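Local coordinates for protein thioredoxin Reductase (Burkholderia cenocepacia, PDB 4F82) that probably reduces hydrogen peroxide and organic hydroperoxides to water and alcohols as a thiol-specific peroxidase of the Prx5 type, at residues 17-25 with 111-120. Residues are numbered along the deposited sequence; the frame is centred on the assembly and turned at random.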
# COMPACT_ATOMS: atom_id res chain seq x y z
N PRO A 17 -7.55 12.81 -17.98
CA PRO A 17 -8.36 11.60 -18.20
C PRO A 17 -9.23 11.26 -16.99
O PRO A 17 -8.90 11.66 -15.85
CB PRO A 17 -7.32 10.50 -18.42
CG PRO A 17 -6.08 11.01 -17.71
CD PRO A 17 -6.11 12.51 -17.95
N ASP A 18 -10.36 10.59 -17.22
CA ASP A 18 -11.19 10.17 -16.09
C ASP A 18 -10.55 8.93 -15.52
O ASP A 18 -9.82 8.23 -16.24
CB ASP A 18 -12.63 9.86 -16.52
CG ASP A 18 -13.64 10.06 -15.38
OD1 ASP A 18 -13.26 10.49 -14.26
OD2 ASP A 18 -14.85 9.81 -15.62
N ALA A 19 -10.82 8.68 -14.23
CA ALA A 19 -10.46 7.43 -13.55
C ALA A 19 -11.25 7.37 -12.26
O ALA A 19 -11.84 8.37 -11.84
CB ALA A 19 -8.95 7.39 -13.23
N GLN A 20 -11.30 6.19 -11.63
CA GLN A 20 -11.96 6.10 -10.35
C GLN A 20 -10.92 6.11 -9.22
O GLN A 20 -10.04 5.25 -9.16
CB GLN A 20 -12.91 4.87 -10.27
CG GLN A 20 -13.54 4.66 -8.89
CD GLN A 20 -14.51 3.48 -8.88
OE1 GLN A 20 -14.10 2.33 -8.67
NE2 GLN A 20 -15.78 3.76 -9.12
N LEU A 21 -11.05 7.08 -8.33
CA LEU A 21 -10.17 7.19 -7.18
C LEU A 21 -11.03 6.95 -5.94
O LEU A 21 -12.25 7.01 -6.02
CB LEU A 21 -9.53 8.58 -7.12
CG LEU A 21 -8.56 9.00 -8.23
CD1 LEU A 21 -7.98 10.41 -8.02
CD2 LEU A 21 -7.44 7.99 -8.32
N PHE A 22 -10.39 6.68 -4.82
CA PHE A 22 -11.07 6.56 -3.54
C PHE A 22 -10.44 7.50 -2.49
O PHE A 22 -9.20 7.61 -2.37
CB PHE A 22 -11.00 5.10 -2.99
CG PHE A 22 -11.80 4.07 -3.77
CD1 PHE A 22 -12.97 3.51 -3.24
CD2 PHE A 22 -11.37 3.62 -5.02
CE1 PHE A 22 -13.72 2.56 -3.98
CE2 PHE A 22 -12.13 2.64 -5.76
CZ PHE A 22 -13.27 2.11 -5.24
N GLU A 23 -11.30 8.13 -1.70
CA GLU A 23 -10.85 8.92 -0.54
C GLU A 23 -11.50 8.39 0.73
O GLU A 23 -12.72 8.15 0.77
CB GLU A 23 -11.16 10.40 -0.72
CG GLU A 23 -10.77 11.26 0.48
CD GLU A 23 -11.16 12.70 0.31
OE1 GLU A 23 -12.16 12.98 -0.40
OE2 GLU A 23 -10.48 13.55 0.94
N PHE A 24 -10.68 8.18 1.76
CA PHE A 24 -11.18 7.63 3.01
C PHE A 24 -11.82 8.78 3.78
O PHE A 24 -11.16 9.80 4.00
CB PHE A 24 -10.02 7.01 3.80
CG PHE A 24 -10.46 6.21 5.01
CD1 PHE A 24 -10.61 4.83 4.92
CD2 PHE A 24 -10.74 6.85 6.22
CE1 PHE A 24 -11.02 4.06 6.03
CE2 PHE A 24 -11.15 6.10 7.34
CZ PHE A 24 -11.27 4.69 7.25
N ILE A 25 -13.09 8.64 4.15
CA ILE A 25 -13.82 9.71 4.80
C ILE A 25 -14.22 9.25 6.21
O ILE A 25 -14.98 8.30 6.33
CB ILE A 25 -15.12 10.04 4.05
CG1 ILE A 25 -14.87 10.41 2.58
CG2 ILE A 25 -15.87 11.15 4.76
CD1 ILE A 25 -13.90 11.56 2.37
N ARG A 111 -6.55 16.60 0.08
CA ARG A 111 -7.35 15.39 -0.09
C ARG A 111 -6.38 14.25 -0.43
O ARG A 111 -5.53 14.39 -1.33
CB ARG A 111 -8.33 15.56 -1.21
CG ARG A 111 -9.39 16.63 -0.96
CD ARG A 111 -10.40 16.69 -2.09
NE ARG A 111 -11.22 15.48 -2.11
CZ ARG A 111 -12.05 15.15 -3.09
NH1 ARG A 111 -12.19 15.96 -4.14
NH2 ARG A 111 -12.78 14.04 -3.02
N MET A 112 -6.48 13.15 0.32
CA MET A 112 -5.64 11.96 0.10
C MET A 112 -6.37 10.99 -0.84
O MET A 112 -7.25 10.24 -0.41
CB MET A 112 -5.30 11.31 1.43
CG MET A 112 -4.66 12.32 2.42
SD MET A 112 -3.11 13.12 1.84
CE MET A 112 -1.91 11.77 1.97
N MET A 113 -6.00 11.07 -2.11
CA MET A 113 -6.70 10.40 -3.20
C MET A 113 -5.98 9.10 -3.61
O MET A 113 -4.91 9.10 -4.26
CB MET A 113 -6.89 11.36 -4.37
CG MET A 113 -7.59 12.70 -3.99
SD MET A 113 -9.28 12.38 -3.52
CE MET A 113 -10.03 12.41 -5.13
N ALA A 114 -6.59 7.98 -3.21
CA ALA A 114 -6.04 6.65 -3.44
C ALA A 114 -6.20 6.23 -4.90
O ALA A 114 -7.31 6.19 -5.41
CB ALA A 114 -6.80 5.66 -2.55
N ASP A 115 -5.10 5.90 -5.57
CA ASP A 115 -5.19 5.33 -6.91
C ASP A 115 -4.62 3.91 -6.80
O ASP A 115 -3.66 3.55 -7.50
CB ASP A 115 -4.33 6.18 -7.87
CG ASP A 115 -4.44 5.73 -9.32
OD1 ASP A 115 -5.52 5.26 -9.75
OD2 ASP A 115 -3.41 5.81 -10.06
N GLY A 116 -5.18 3.10 -5.91
CA GLY A 116 -4.53 1.82 -5.57
C GLY A 116 -4.48 0.75 -6.68
O GLY A 116 -3.75 -0.25 -6.58
N SER A 117 -5.26 0.94 -7.75
CA SER A 117 -5.16 0.05 -8.90
C SER A 117 -4.23 0.60 -9.98
O SER A 117 -4.03 -0.03 -11.03
CB SER A 117 -6.57 -0.17 -9.50
OG SER A 117 -7.42 -0.87 -8.60
N ALA A 118 -3.73 1.82 -9.74
CA ALA A 118 -2.88 2.57 -10.65
C ALA A 118 -3.58 2.97 -11.94
O ALA A 118 -2.91 3.31 -12.92
CB ALA A 118 -1.58 1.82 -10.95
N ALA A 119 -4.92 2.96 -11.93
CA ALA A 119 -5.70 3.29 -13.12
C ALA A 119 -5.48 4.72 -13.59
O ALA A 119 -5.29 4.94 -14.79
CB ALA A 119 -7.20 3.01 -12.92
N PHE A 120 -5.53 5.69 -12.67
CA PHE A 120 -5.33 7.10 -13.03
C PHE A 120 -3.88 7.34 -13.50
O PHE A 120 -3.63 8.02 -14.51
CB PHE A 120 -5.61 7.97 -11.79
CG PHE A 120 -5.64 9.47 -12.06
CD1 PHE A 120 -6.29 10.00 -13.19
CD2 PHE A 120 -5.09 10.35 -11.14
CE1 PHE A 120 -6.32 11.38 -13.42
CE2 PHE A 120 -5.15 11.75 -11.35
CZ PHE A 120 -5.75 12.25 -12.48
O HOH W 1 -8.23 12.90 2.47
O HOH W 2 -7.90 8.98 1.79
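Phe22 and Ala114 form an antiparallel hydrogen-bonded pair: Ala114 N donates to Phe22 O at 2.8 Å, and Phe22 N returns a longer bond to Ala114 O at 3.2 Å, nearly straight at 167°. Beyond this pair the strands diverge, their N-to-C directions 133° apart, and water takes over, one molecule bridging Phe24 N to Met112 O and another linking Glu23 OE2 to Met112 N.

The salt bridge is side-on. Arg111 NH2 (2.9 Å) and NE (3.2 Å) both grip Glu23 OE1, which lies in the guanidinium plane but is met from above its own carboxylate plane. Glu23 reaches the guanidinium with CG anti to the backbone N (chi1 177°) and its chain extended. Met113 SD sits over one guanidinium face, offset toward its rim, while Arg111 NH1 binds Gln44 and Glu85. Asp115 OD1 accepts a hydrogen bond from Phe120 N and OD2 hydrogen-bonds Thr121 OG1.

Apolar packing centres on Leu21, whose CD1 meets Met113 CB at 3.9 Å and whose CD2 meets Asp115 CB at 3.6 Å. Ala19 CB lies 3.7 Å from Phe120 CB, where helix 119-124 begins.

Within this thioredoxin-fold sheet, strand 20-25 pairs antiparallel with strands 35-40 and 111-114, the latter parallel to 85-90; helix 94-103 packs against Phe22 and Ala114, helix 41-45 against Leu21 and Phe120.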